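Local coordinates for polyketide synthase (Lyngbya majuscula 19L, PDB 3QIT), which acts as a thioesterase in curacin A biosynthesis, releasing the finished chain with decarboxylation and sulfate loss to leave a terminal alkene, at residues L98-S103 and I124-P129; A109-S114 and L224-S229; P131-K136 and G218-Y223; Y238-K243 and F264-H269. All blocks are in the same frame, centred on the assembly; numbering follows the deposited sequence.

How the interactions relate
All four contacts belong to one alpha/beta hydrolase domain. Interactions 1 and 4 lie in the mixed central sheet, centres about 13 Å apart, and strands 120-126 and 234-239 are neighbours in it; E127 of the first meets S242 and H269 of the second, where a probable catalytic triad assembles. Interaction 2, centred about 12 Å from interaction 1, packs helix 104-115, which follows strand 97-102, against helix 220-229. Interaction 3 uses the start of that same helix; its centre is about 15 Å from that of interaction 2, and T110 and Y223 probably link the two. Along the chain, the segments of interactions 1 and 2 alternate, interaction 3 is nested within the loop closed by interaction 2, and interaction 4 comes last.

Interaction 1 (L98-S103 and I124-P129)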
loop_
_atom_site.group_PDB
_atom_site.type_symbol
_atom_site.label_atom_id
_atom_site.label_comp_id
_atom_site.label_asym_id
_atom_site.label_seq_id
_atom_site.Cartn_x
_atom_site.Cartn_y
_atom_site.Cartn_z
ATOM N N LEU B 98 -24.931 -12.533 -2.525
ATOM C CA LEU B 98 -24.824 -12.082 -3.907
ATOM C C LEU B 98 -23.857 -10.912 -3.901
ATOM O O LEU B 98 -24.052 -9.978 -3.139
ATOM C CB LEU B 98 -26.202 -11.656 -4.416
ATOM C CG LEU B 98 -27.243 -12.776 -4.504
ATOM C CD1 LEU B 98 -28.646 -12.212 -4.762
ATOM C CD2 LEU B 98 -26.861 -13.824 -5.566
ATOM N N LEU B 99 -22.788 -11.003 -4.696
ATOM C CA LEU B 99 -21.763 -9.963 -4.741
ATOM C C LEU B 99 -21.813 -9.284 -6.101
ATOM O O LEU B 99 -21.674 -9.947 -7.118
ATOM C CB LEU B 99 -20.370 -10.568 -4.517
ATOM C CG LEU B 99 -19.181 -9.598 -4.537
ATOM C CD1 LEU B 99 -19.325 -8.468 -3.515
ATOM C CD2 LEU B 99 -17.905 -10.402 -4.284
ATOM N N VAL B 100 -21.978 -7.960 -6.102
ATOM C CA VAL B 100 -22.160 -7.195 -7.333
ATOM C C VAL B 100 -21.098 -6.095 -7.310
ATOM O O VAL B 100 -20.884 -5.459 -6.270
ATOM C CB VAL B 100 -23.537 -6.529 -7.373
ATOM C CG1 VAL B 100 -23.747 -5.844 -8.745
ATOM C CG2 VAL B 100 -24.633 -7.581 -7.106
ATOM N N GLY B 101 -20.431 -5.854 -8.429
ATOM C CA GLY B 101 -19.415 -4.780 -8.473
ATOM C C GLY B 101 -19.517 -4.072 -9.790
ATOM O O GLY B 101 -19.881 -4.697 -10.783
ATOM N N HIS B 102 -19.213 -2.775 -9.804
ATOM C CA HIS B 102 -19.250 -1.983 -11.035
ATOM C C HIS B 102 -17.862 -1.395 -11.332
ATOM O O HIS B 102 -17.280 -0.716 -10.475
ATOM C CB HIS B 102 -20.216 -0.812 -10.904
ATOM C CG HIS B 102 -20.181 0.107 -12.086
ATOM N ND1 HIS B 102 -19.680 1.390 -12.023
ATOM C CD2 HIS B 102 -20.563 -0.086 -13.370
ATOM C CE1 HIS B 102 -19.765 1.951 -13.220
ATOM N NE2 HIS B 102 -20.282 1.075 -14.057
ATOM N N SER B 103 -17.364 -1.634 -12.541
ATOM C CA SER B 103 -16.040 -1.080 -12.985
ATOM C C SER B 103 -14.886 -1.448 -12.036
ATOM O O SER B 103 -14.624 -2.637 -11.851
ATOM C CB SER B 103 -16.149 0.427 -13.217
ATOM O OG SER B 103 -15.010 0.878 -13.932
ATOM N N ILE B 124 -21.642 -11.046 -9.689
ATOM C CA ILE B 124 -22.245 -10.265 -10.782
ATOM C C ILE B 124 -21.280 -9.121 -11.087
ATOM O O ILE B 124 -21.084 -8.221 -10.251
ATOM C CB ILE B 124 -23.646 -9.732 -10.396
ATOM C CG1 ILE B 124 -24.566 -10.935 -10.128
ATOM C CG2 ILE B 124 -24.223 -8.885 -11.547
ATOM C CD1 ILE B 124 -25.680 -10.672 -9.198
ATOM N N LEU B 125 -20.665 -9.187 -12.273
ATOM C CA LEU B 125 -19.583 -8.270 -12.641
ATOM C C LEU B 125 -20.088 -7.295 -13.682
ATOM O O LEU B 125 -20.290 -7.666 -14.831
ATOM C CB LEU B 125 -18.367 -9.070 -13.157
ATOM C CG LEU B 125 -17.879 -10.086 -12.126
ATOM C CD1 LEU B 125 -16.785 -10.960 -12.744
ATOM C CD2 LEU B 125 -17.368 -9.376 -10.860
ATOM N N VAL B 126 -20.346 -6.056 -13.258
ATOM C CA VAL B 126 -20.932 -5.073 -14.167
ATOM C C VAL B 126 -19.823 -4.209 -14.717
ATOM O O VAL B 126 -19.122 -3.535 -13.950
ATOM C CB VAL B 126 -21.980 -4.189 -13.459
ATOM C CG1 VAL B 126 -22.670 -3.246 -14.458
ATOM C CG2 VAL B 126 -23.036 -5.078 -12.803
ATOM N N GLU B 127 -19.628 -4.292 -16.034
ATOM C CA GLU B 127 -18.591 -3.512 -16.733
ATOM C C GLU B 127 -17.198 -3.755 -16.165
ATOM O O GLU B 127 -16.490 -2.831 -15.720
ATOM C CB GLU B 127 -18.970 -2.033 -16.755
ATOM C CG GLU B 127 -20.131 -1.764 -17.737
ATOM C CD GLU B 127 -19.642 -1.629 -19.161
ATOM O OE1 GLU B 127 -18.787 -0.732 -19.389
ATOM O OE2 GLU B 127 -20.084 -2.413 -20.046
ATOM N N LEU B 128 -16.799 -5.020 -16.203
ATOM C CA LEU B 128 -15.496 -5.445 -15.723
ATOM C C LEU B 128 -14.420 -4.948 -16.670
ATOM O O LEU B 128 -14.483 -5.214 -17.855
ATOM C CB LEU B 128 -15.451 -6.981 -15.646
ATOM C CG LEU B 128 -14.120 -7.547 -15.152
ATOM C CD1 LEU B 128 -13.982 -7.378 -13.622
ATOM C CD2 LEU B 128 -13.991 -9.017 -15.585
ATOM N N PRO B 129 -13.436 -4.190 -16.142
ATOM C CA PRO B 129 -12.336 -3.769 -17.034
ATOM C C PRO B 129 -11.256 -4.844 -17.156
ATOM O O PRO B 129 -11.246 -5.817 -16.402
ATOM C CB PRO B 129 -11.788 -2.506 -16.351
ATOM C CG PRO B 129 -12.292 -2.544 -14.921
ATOM C CD PRO B 129 -13.338 -3.629 -14.784
#
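V100, G101 and H102 run in parallel register with I124, L125 and V126, their strand axes 4.9 Å apart and nearly parallel. Four backbone hydrogen bonds fix this register: L99 O receives I124 N at 2.8 Å, G101 donates N to I124 O and accepts V126 N, and S103 N reaches V126 O at 2.9 Å. The carbonyls of I124 and V126 each take a further CA-H...O contact, from V100 and H102. This is the beta-alpha-beta unit around helix 104-115.

On the face bearing V100, H102, I124 and V126, V100 and I124 lie side by side, V100 CG2 3.9 Å from I124 CD1. With V100 CG1 anti to the backbone N (chi1 -175°), that methyl stands 4.2 Å from V126 CG2. Trimming V100 to an alanine removes both methyls and would probably leave I124 CD1 and V126 CG2 without their V100 methyl contacts, opening a gap beside I283 of helix 276-284. The H102 ring turns its edge to V126, CD2 lying 4.0 Å from CG1 in the ring plane, while NE2 is bonded to H269 O.

Past the strands, S103 adopts phi 55° and psi -121°, consistent with the strained nucleophile elbow of this fold; P129 CD closes on S103 O at 3.4 Å. The end of the E127 side chain leads away, its carboxylate bonded to H269, S242 and G239. The parallel-strand pairing thus sets a probable nucleophile and a probable triad acid on adjacent strand ends, with H269 bonded to E127 and packed beside S103, as expected of a triad histidine.

Interaction 2 (A109-S114 and L224-S229)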
loop_
_atom_site.group_PDB
_atom_site.type_symbol
_atom_site.label_atom_id
_atom_site.label_comp_id
_atom_site.label_asym_id
_atom_site.label_seq_id
_atom_site.Cartn_x
_atom_site.Cartn_y
_atom_site.Cartn_z
ATOM N N ALA B 109 -14.439 -7.021 -6.694
ATOM C CA ALA B 109 -15.335 -8.146 -6.484
ATOM C C ALA B 109 -14.704 -9.433 -6.984
ATOM O O ALA B 109 -14.808 -10.457 -6.312
ATOM C CB ALA B 109 -16.671 -7.898 -7.164
ATOM N N THR B 110 -14.045 -9.401 -8.145
ATOM C CA THR B 110 -13.391 -10.629 -8.646
ATOM C C THR B 110 -12.285 -11.102 -7.701
ATOM O O THR B 110 -12.094 -12.304 -7.487
ATOM C CB THR B 110 -12.803 -10.526 -10.093
ATOM O OG1 THR B 110 -11.724 -9.581 -10.145
ATOM C CG2 THR B 110 -13.867 -10.145 -11.097
ATOM N N ALA B 111 -11.547 -10.161 -7.146
ATOM C CA ALA B 111 -10.462 -10.528 -6.263
ATOM C C ALA B 111 -10.996 -11.134 -4.980
ATOM O O ALA B 111 -10.532 -12.197 -4.541
ATOM C CB ALA B 111 -9.559 -9.335 -6.001
ATOM N N ILE B 112 -12.025 -10.530 -4.414
ATOM C CA ILE B 112 -12.560 -11.088 -3.163
ATOM C C ILE B 112 -13.236 -12.455 -3.375
ATOM O O ILE B 112 -13.093 -13.337 -2.545
ATOM C CB ILE B 112 -13.413 -10.075 -2.357
ATOM C CG1 ILE B 112 -13.474 -10.478 -0.870
ATOM C CG2 ILE B 112 -14.801 -9.983 -2.886
ATOM C CD1 ILE B 112 -12.195 -10.230 -0.085
ATOM N N ALA B 113 -13.902 -12.629 -4.518
ATOM C CA ALA B 113 -14.510 -13.914 -4.887
ATOM C C ALA B 113 -13.463 -14.984 -5.109
ATOM O O ALA B 113 -13.719 -16.153 -4.861
ATOM C CB ALA B 113 -15.416 -13.769 -6.132
ATOM N N SER B 114 -12.275 -14.579 -5.556
ATOM C CA SER B 114 -11.172 -15.528 -5.757
ATOM C C SER B 114 -10.603 -16.002 -4.426
ATOM O O SER B 114 -10.190 -17.159 -4.300
ATOM C CB SER B 114 -10.083 -14.946 -6.677
ATOM O OG SER B 114 -9.224 -14.033 -6.007
ATOM N N LEU B 224 -5.777 -12.176 -15.802
ATOM C CA LEU B 224 -6.537 -13.213 -16.498
ATOM C C LEU B 224 -6.426 -14.546 -15.762
ATOM O O LEU B 224 -7.390 -15.315 -15.711
ATOM C CB LEU B 224 -6.069 -13.366 -17.949
ATOM C CG LEU B 224 -6.327 -12.186 -18.899
ATOM C CD1 LEU B 224 -5.737 -12.472 -20.279
ATOM C CD2 LEU B 224 -7.821 -11.881 -19.002
ATOM N N GLU B 225 -5.263 -14.818 -15.176
ATOM C CA GLU B 225 -5.116 -16.050 -14.413
ATOM C C GLU B 225 -6.042 -16.045 -13.198
ATOM O O GLU B 225 -6.605 -17.081 -12.848
ATOM C CB GLU B 225 -3.659 -16.308 -14.010
ATOM C CG GLU B 225 -2.750 -16.709 -15.177
ATOM C CD GLU B 225 -3.053 -18.098 -15.753
ATOM O OE1 GLU B 225 -2.571 -18.393 -16.873
ATOM O OE2 GLU B 225 -3.757 -18.903 -15.095
ATOM N N MET B 226 -6.201 -14.879 -12.574
ATOM C CA MET B 226 -7.163 -14.717 -11.483
ATOM C C MET B 226 -8.570 -15.032 -11.987
ATOM O O MET B 226 -9.282 -15.844 -11.378
ATOM C CB MET B 226 -7.097 -13.300 -10.897
ATOM C CG MET B 226 -8.369 -12.844 -10.165
ATOM S SD MET B 226 -8.144 -11.349 -9.189
ATOM C CE MET B 226 -7.234 -12.026 -7.808
ATOM N N LEU B 227 -8.952 -14.400 -13.099
ATOM C CA LEU B 227 -10.285 -14.591 -13.690
ATOM C C LEU B 227 -10.538 -16.064 -14.037
ATOM O O LEU B 227 -11.629 -16.600 -13.778
ATOM C CB LEU B 227 -10.479 -13.713 -14.931
ATOM C CG LEU B 227 -10.448 -12.177 -14.791
ATOM C CD1 LEU B 227 -10.734 -11.513 -16.111
ATOM C CD2 LEU B 227 -11.398 -11.658 -13.720
ATOM N N LYS B 228 -9.510 -16.717 -14.571
ATOM C CA LYS B 228 -9.601 -18.123 -14.950
ATOM C C LYS B 228 -9.892 -19.016 -13.738
ATOM O O LYS B 228 -10.582 -20.029 -13.873
ATOM C CB LYS B 228 -8.311 -18.564 -15.662
ATOM C CG LYS B 228 -8.448 -19.835 -16.480
ATOM C CD LYS B 228 -7.135 -20.225 -17.156
ATOM C CE LYS B 228 -7.313 -21.489 -18.004
ATOM N NZ LYS B 228 -6.016 -22.064 -18.480
ATOM N N SER B 229 -9.388 -18.610 -12.570
ATOM C CA SER B 229 -9.450 -19.401 -11.330
ATOM C C SER B 229 -10.794 -19.336 -10.595
ATOM O O SER B 229 -11.077 -20.179 -9.723
ATOM C CB SER B 229 -8.338 -18.963 -10.369
ATOM O OG SER B 229 -8.685 -17.771 -9.666
HETATM O O HOH W 1 -10.266 -18.932 -6.869
#
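M226 reaches across to A111 and S114 where two helices of the alpha/beta hydrolase fold cross: 104-115, which follows the strand ending at the putative nucleophile elbow, and 220-229. The short axes approach to 9.6 Å at a crossing angle of 54°.

Apolar and sulfur packing dominates. M226 CG is anti to the backbone N (chi1 157°) and the chain bends at its last torsion, which lays SD 3.8 Å from A111 CA and sets CE 4.0 Å from A111 CB. L227 starts away from the other helix, yet in the modelled conformer of T110, one of two, L227 CD2 returns to within 3.9 Å of T110 CG2. L144 of the second subunit packs on both A111 and M226, so the thioether side of this crossing also belongs to the dimer interface.

Polar interactions stay mostly inside each helix, and no direct hydrogen bond crosses. S114 OG donates to A111 O at 2.7 Å while also lying 3.4 Å from M226 CE. With an alanine in place of S114 the hydroxyl is gone and A111 O loses its side-chain donor, and the M226 methyl would probably be freer to shift.

A solvent link completes the join: water 1 donates to S114 O at 3.1 Å and to S229 O at 3.2 Å, bridging the two backbones; S229 OG donates to M226 O within its own helix.

Interaction 3 (P131-K136 and G218-Y223); sequences PAEESK and GGRSQY
R220 turns the edge of its guanidinium to the 131-136 backbone, with P131 O and A132 CA both near the group's plane. NH1 donates to P131 O at 3.1 Å in a bent bond, N-H...O 146°, the oxygen standing 20° out of the guanidinium plane. E133 OE1 comes from an oblique direction, 4.2 Å from R220 NE, and no N-H points at it; OE1 lies well out of the guanidinium plane, so any attraction here is probably that of charge alone. The same oxygen touches R220 CD at 3.5 Å. The other flat group, the Y223 ring, is met at CD2 by P131 CD, 3.6 Å away, the proline and tyrosine side chains crossing at about a right angle. In the modelled conformer of T110, one of two, Y223 OH is hydrogen-bonded to T110 OG1.

In the alpha/beta hydrolase fold this is where the long excursion between strand 120-126 and helix 220-229 leaves and returns, consistent with the lid insertion of related thioesterases; the contact clips its two ends together.

R220 reaches P131 by stretching fully from CG to NE, CG being anti to the backbone N (chi1 -177°), which brings its aliphatic part alongside the P131 carbonyl oxygen. G219 sits at the N-cap of the helix and its O accepts Y223 N. E134 OE2 lies 3.9 Å from G219 CA, near the helix start, where a negative charge would probably be welcome.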
loop_
_atom_site.group_PDB
_atom_site.type_symbol
_atom_site.label_atom_id
_atom_site.label_comp_id
_atom_site.label_asym_id
_atom_site.label_seq_id
_atom_site.Cartn_x
_atom_site.Cartn_y
_atom_site.Cartn_z
ATOM N N PRO B 131 -6.924 -4.850 -17.477
ATOM C CA PRO B 131 -5.688 -4.065 -17.570
ATOM C C PRO B 131 -5.138 -4.069 -18.989
ATOM O O PRO B 131 -5.189 -5.098 -19.681
ATOM C CB PRO B 131 -4.727 -4.811 -16.640
ATOM C CG PRO B 131 -5.591 -5.581 -15.714
ATOM C CD PRO B 131 -6.789 -5.967 -16.522
ATOM N N ALA B 132 -4.618 -2.925 -19.429
ATOM C CA ALA B 132 -4.004 -2.827 -20.755
ATOM C C ALA B 132 -2.747 -3.695 -20.848
ATOM O O ALA B 132 -2.056 -3.917 -19.845
ATOM C CB ALA B 132 -3.672 -1.375 -21.083
ATOM N N GLU B 133 -2.481 -4.207 -22.046
ATOM C CA GLU B 133 -1.216 -4.852 -22.350
ATOM C C GLU B 133 -0.153 -3.761 -22.234
ATOM O O GLU B 133 -0.214 -2.760 -22.949
ATOM C CB GLU B 133 -1.252 -5.446 -23.766
ATOM C CG GLU B 133 -0.008 -6.232 -24.184
ATOM C CD GLU B 133 0.089 -7.601 -23.524
ATOM O OE1 GLU B 133 -0.947 -8.289 -23.394
ATOM O OE2 GLU B 133 1.212 -7.994 -23.143
ATOM N N GLU B 134 0.789 -3.949 -21.312
ATOM C CA GLU B 134 1.809 -2.941 -20.986
ATOM C C GLU B 134 3.031 -3.012 -21.909
ATOM O O GLU B 134 3.438 -4.101 -22.313
ATOM C CB GLU B 134 2.239 -3.094 -19.516
ATOM C CG GLU B 134 2.789 -4.491 -19.146
ATOM C CD GLU B 134 2.407 -4.952 -17.736
ATOM O OE1 GLU B 134 1.894 -4.131 -16.941
ATOM O OE2 GLU B 134 2.623 -6.146 -17.427
ATOM N N SER B 135 3.601 -1.850 -22.233
ATOM C CA SER B 135 4.855 -1.761 -23.002
ATOM C C SER B 135 6.007 -2.391 -22.220
ATOM O O SER B 135 6.005 -2.381 -20.984
ATOM C CB SER B 135 5.174 -0.298 -23.336
ATOM O OG SER B 135 6.482 -0.151 -23.850
ATOM N N LYS B 136 6.989 -2.945 -22.935
ATOM C CA LYS B 136 8.143 -3.532 -22.274
ATOM C C LYS B 136 9.265 -2.500 -22.174
ATOM O O LYS B 136 10.372 -2.809 -21.703
ATOM C CB LYS B 136 8.600 -4.805 -22.996
ATOM C CG LYS B 136 7.593 -5.959 -22.886
ATOM C CD LYS B 136 7.753 -6.752 -21.588
ATOM C CE LYS B 136 8.763 -7.893 -21.762
ATOM N NZ LYS B 136 9.079 -8.607 -20.484
ATOM N N GLY B 218 0.631 -7.226 -10.923
ATOM C CA GLY B 218 0.701 -8.394 -11.801
ATOM C C GLY B 218 0.623 -8.154 -13.302
ATOM O O GLY B 218 1.341 -8.799 -14.069
ATOM N N GLY B 219 -0.254 -7.242 -13.723
ATOM C CA GLY B 219 -0.479 -6.963 -15.152
ATOM C C GLY B 219 -1.596 -7.786 -15.779
ATOM O O GLY B 219 -2.150 -8.675 -15.133
ATOM N N ARG B 220 -1.913 -7.492 -17.041
ATOM C CA ARG B 220 -2.995 -8.162 -17.784
ATOM C C ARG B 220 -2.951 -9.686 -17.674
ATOM O O ARG B 220 -3.956 -10.318 -17.350
ATOM C CB ARG B 220 -2.983 -7.729 -19.256
ATOM C CG ARG B 220 -4.108 -8.297 -20.116
ATOM C CD ARG B 220 -3.949 -7.833 -21.557
ATOM N NE ARG B 220 -5.025 -8.287 -22.435
ATOM C CZ ARG B 220 -6.093 -7.564 -22.766
ATOM N NH1 ARG B 220 -6.258 -6.335 -22.278
ATOM N NH2 ARG B 220 -7.009 -8.077 -23.582
ATOM N N SER B 221 -1.779 -10.261 -17.933
ATOM C CA SER B 221 -1.581 -11.711 -17.910
ATOM C C SER B 221 -1.947 -12.340 -16.557
ATOM O O SER B 221 -2.722 -13.296 -16.495
ATOM C CB SER B 221 -0.129 -12.036 -18.276
ATOM O OG SER B 221 0.044 -13.428 -18.433
ATOM N N GLN B 222 -1.403 -11.779 -15.481
ATOM C CA GLN B 222 -1.676 -12.257 -14.125
ATOM C C GLN B 222 -3.168 -12.146 -13.778
ATOM O O GLN B 222 -3.745 -13.063 -13.174
ATOM C CB GLN B 222 -0.834 -11.480 -13.108
ATOM C CG GLN B 222 -0.821 -12.070 -11.703
ATOM C CD GLN B 222 0.299 -13.087 -11.489
ATOM O OE1 GLN B 222 0.384 -14.102 -12.188
ATOM N NE2 GLN B 222 1.156 -12.821 -10.506
ATOM N N TYR B 223 -3.774 -11.024 -14.165
ATOM C CA TYR B 223 -5.186 -10.784 -13.892
ATOM C C TYR B 223 -6.082 -11.824 -14.556
ATOM O O TYR B 223 -7.032 -12.299 -13.943
ATOM C CB TYR B 223 -5.633 -9.368 -14.286
ATOM C CG TYR B 223 -7.056 -9.110 -13.844
ATOM C CD1 TYR B 223 -7.401 -9.226 -12.497
ATOM C CD2 TYR B 223 -8.064 -8.822 -14.766
ATOM C CE1 TYR B 223 -8.699 -9.024 -12.055
ATOM C CE2 TYR B 223 -9.392 -8.606 -14.333
ATOM C CZ TYR B 223 -9.693 -8.716 -12.969
ATOM O OH TYR B 223 -10.979 -8.533 -12.496
#

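Interaction 4 (Y238-K243 and F264-H269); sequences YGDSSK and FLSGGH
Y238 and F264 pair in parallel register at the rim of the central sheet, their rings forming an offset pair with little ring-over-ring contact, planes inclined by 30° and centroids 5.3 Å from each other. Y238 CD2 lies over one face of the F264 ring, and Y238 CB is 3.7 Å from F264 CD2. Y238 OH is bonded to Q253 OE1.

Backbone bonds join the last strand of this beta-alpha-beta unit to its neighbour. L265 N donates to Y238 O at 2.8 Å, closing the strand pairing, and D240 N donates to L265 O; the type I turn from G239 to S242 overlaps that end and carries the contact on. S241 N reaches G267 O at 2.9 Å, approaching from above the carbonyl plane. The lack of a side chain on G239 lets its CA come within 3.1 Å of G267 O.

Side-chain polar contacts centre on D240. Its CG lies between the backbone N and the carbonyl carbon (chi1 64°), which swings OD1 back to accept G267 N at 3.0 Å from above the carboxylate plane, 41° out of it. OD2 is left to solvent: water 2 joins it to S266 OG, and water 3 joins it to F264 O.

Packing closes the far end, where S242 CB lies 3.7 Å from H269 N and S242 OG sits at the H269 ring edge. The turn and the 266-269 loop, locked together through D240 and G267, thus probably hold the imidazole of the probable triad histidine between the E127 carboxylate and S103.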
loop_
_atom_site.group_PDB
_atom_site.type_symbol
_atom_site.label_atom_id
_atom_site.label_comp_id
_atom_site.label_asym_id
_atom_site.label_seq_id
_atom_site.Cartn_x
_atom_site.Cartn_y
_atom_site.Cartn_z
ATOM N N TYR B 238 -22.655 -6.348 -19.397
ATOM C CA TYR B 238 -22.102 -5.237 -20.188
ATOM C C TYR B 238 -23.170 -4.320 -20.715
ATOM O O TYR B 238 -24.311 -4.735 -20.940
ATOM C CB TYR B 238 -21.329 -5.758 -21.390
ATOM C CG TYR B 238 -20.287 -6.789 -21.084
ATOM C CD1 TYR B 238 -19.017 -6.413 -20.607
ATOM C CD2 TYR B 238 -20.536 -8.137 -21.311
ATOM C CE1 TYR B 238 -18.026 -7.380 -20.348
ATOM C CE2 TYR B 238 -19.565 -9.107 -21.039
ATOM C CZ TYR B 238 -18.311 -8.721 -20.568
ATOM O OH TYR B 238 -17.363 -9.688 -20.320
ATOM N N GLY B 239 -22.796 -3.060 -20.914
ATOM C CA GLY B 239 -23.666 -2.100 -21.580
ATOM C C GLY B 239 -23.520 -2.242 -23.094
ATOM O O GLY B 239 -22.410 -2.284 -23.628
ATOM N N ASP B 240 -24.638 -2.303 -23.799
ATOM C CA ASP B 240 -24.571 -2.516 -25.240
ATOM C C ASP B 240 -24.018 -1.301 -25.982
ATOM O O ASP B 240 -23.614 -1.422 -27.135
ATOM C CB ASP B 240 -25.914 -3.003 -25.817
ATOM C CG ASP B 240 -27.036 -1.991 -25.666
ATOM O OD1 ASP B 240 -26.839 -0.933 -25.032
ATOM O OD2 ASP B 240 -28.141 -2.273 -26.186
ATOM N N SER B 241 -23.990 -0.142 -25.320
ATOM C CA SER B 241 -23.329 1.043 -25.894
ATOM C C SER B 241 -22.087 1.495 -25.105
ATOM O O SER B 241 -21.537 2.575 -25.353
ATOM C CB SER B 241 -24.320 2.198 -26.130
ATOM O OG SER B 241 -24.929 2.644 -24.921
ATOM N N SER B 242 -21.629 0.665 -24.173
ATOM C CA SER B 242 -20.386 0.968 -23.449
ATOM C C SER B 242 -19.175 0.818 -24.358
ATOM O O SER B 242 -19.128 -0.068 -25.215
ATOM C CB SER B 242 -20.189 0.071 -22.235
ATOM O OG SER B 242 -18.924 0.366 -21.631
ATOM N N LYS B 243 -18.194 1.689 -24.156
ATOM C CA LYS B 243 -16.963 1.633 -24.928
ATOM C C LYS B 243 -15.798 1.181 -24.046
ATOM O O LYS B 243 -14.646 1.184 -24.475
ATOM C CB LYS B 243 -16.686 2.993 -25.586
ATOM C CG LYS B 243 -17.859 3.546 -26.402
ATOM C CD LYS B 243 -18.080 2.760 -27.698
ATOM C CE LYS B 243 -19.467 3.008 -28.281
ATOM N NZ LYS B 243 -19.776 2.096 -29.428
ATOM N N PHE B 264 -26.010 -8.530 -22.066
ATOM C CA PHE B 264 -25.914 -7.145 -22.502
ATOM C C PHE B 264 -27.183 -6.398 -22.158
ATOM O O PHE B 264 -28.272 -6.761 -22.610
ATOM C CB PHE B 264 -25.602 -7.079 -24.006
ATOM C CG PHE B 264 -24.254 -7.645 -24.353
ATOM C CD1 PHE B 264 -24.073 -9.026 -24.519
ATOM C CD2 PHE B 264 -23.149 -6.808 -24.467
ATOM C CE1 PHE B 264 -22.810 -9.552 -24.822
ATOM C CE2 PHE B 264 -21.884 -7.322 -24.774
ATOM C CZ PHE B 264 -21.714 -8.696 -24.949
ATOM N N LEU B 265 -27.027 -5.347 -21.364
ATOM C CA LEU B 265 -28.138 -4.509 -20.955
ATOM C C LEU B 265 -28.136 -3.264 -21.820
ATOM O O LEU B 265 -27.111 -2.913 -22.417
ATOM C CB LEU B 265 -28.001 -4.118 -19.481
ATOM C CG LEU B 265 -28.122 -5.217 -18.411
ATOM C CD1 LEU B 265 -28.226 -4.603 -16.991
ATOM C CD2 LEU B 265 -29.304 -6.144 -18.711
ATOM N N SER B 266 -29.279 -2.601 -21.890
ATOM C CA SER B 266 -29.402 -1.410 -22.707
ATOM C C SER B 266 -28.831 -0.219 -21.949
ATOM O O SER B 266 -29.453 0.295 -21.024
ATOM C CB SER B 266 -30.859 -1.165 -23.091
ATOM O OG SER B 266 -30.974 0.031 -23.840
ATOM N N GLY B 267 -27.644 0.214 -22.352
ATOM C CA GLY B 267 -27.013 1.369 -21.735
ATOM C C GLY B 267 -25.519 1.393 -21.963
ATOM O O GLY B 267 -24.961 0.513 -22.627
ATOM N N GLY B 268 -24.870 2.412 -21.409
ATOM C CA GLY B 268 -23.419 2.573 -21.536
ATOM C C GLY B 268 -22.667 1.993 -20.345
ATOM O O GLY B 268 -23.050 0.960 -19.815
ATOM N N HIS B 269 -21.566 2.641 -19.961
ATOM C CA HIS B 269 -20.729 2.141 -18.887
ATOM C C HIS B 269 -21.454 2.158 -17.548
ATOM O O HIS B 269 -21.263 1.262 -16.704
ATOM C CB HIS B 269 -19.453 2.987 -18.797
ATOM C CG HIS B 269 -18.540 2.575 -17.688
ATOM N ND1 HIS B 269 -17.965 1.320 -17.625
ATOM C CD2 HIS B 269 -18.087 3.254 -16.608
ATOM C CE1 HIS B 269 -17.213 1.241 -16.540
ATOM N NE2 HIS B 269 -17.260 2.402 -15.913
HETATM O O HOH W 2 -30.332 -1.053 -26.311
HETATM O O HOH W 3 -29.263 -5.046 -25.011
#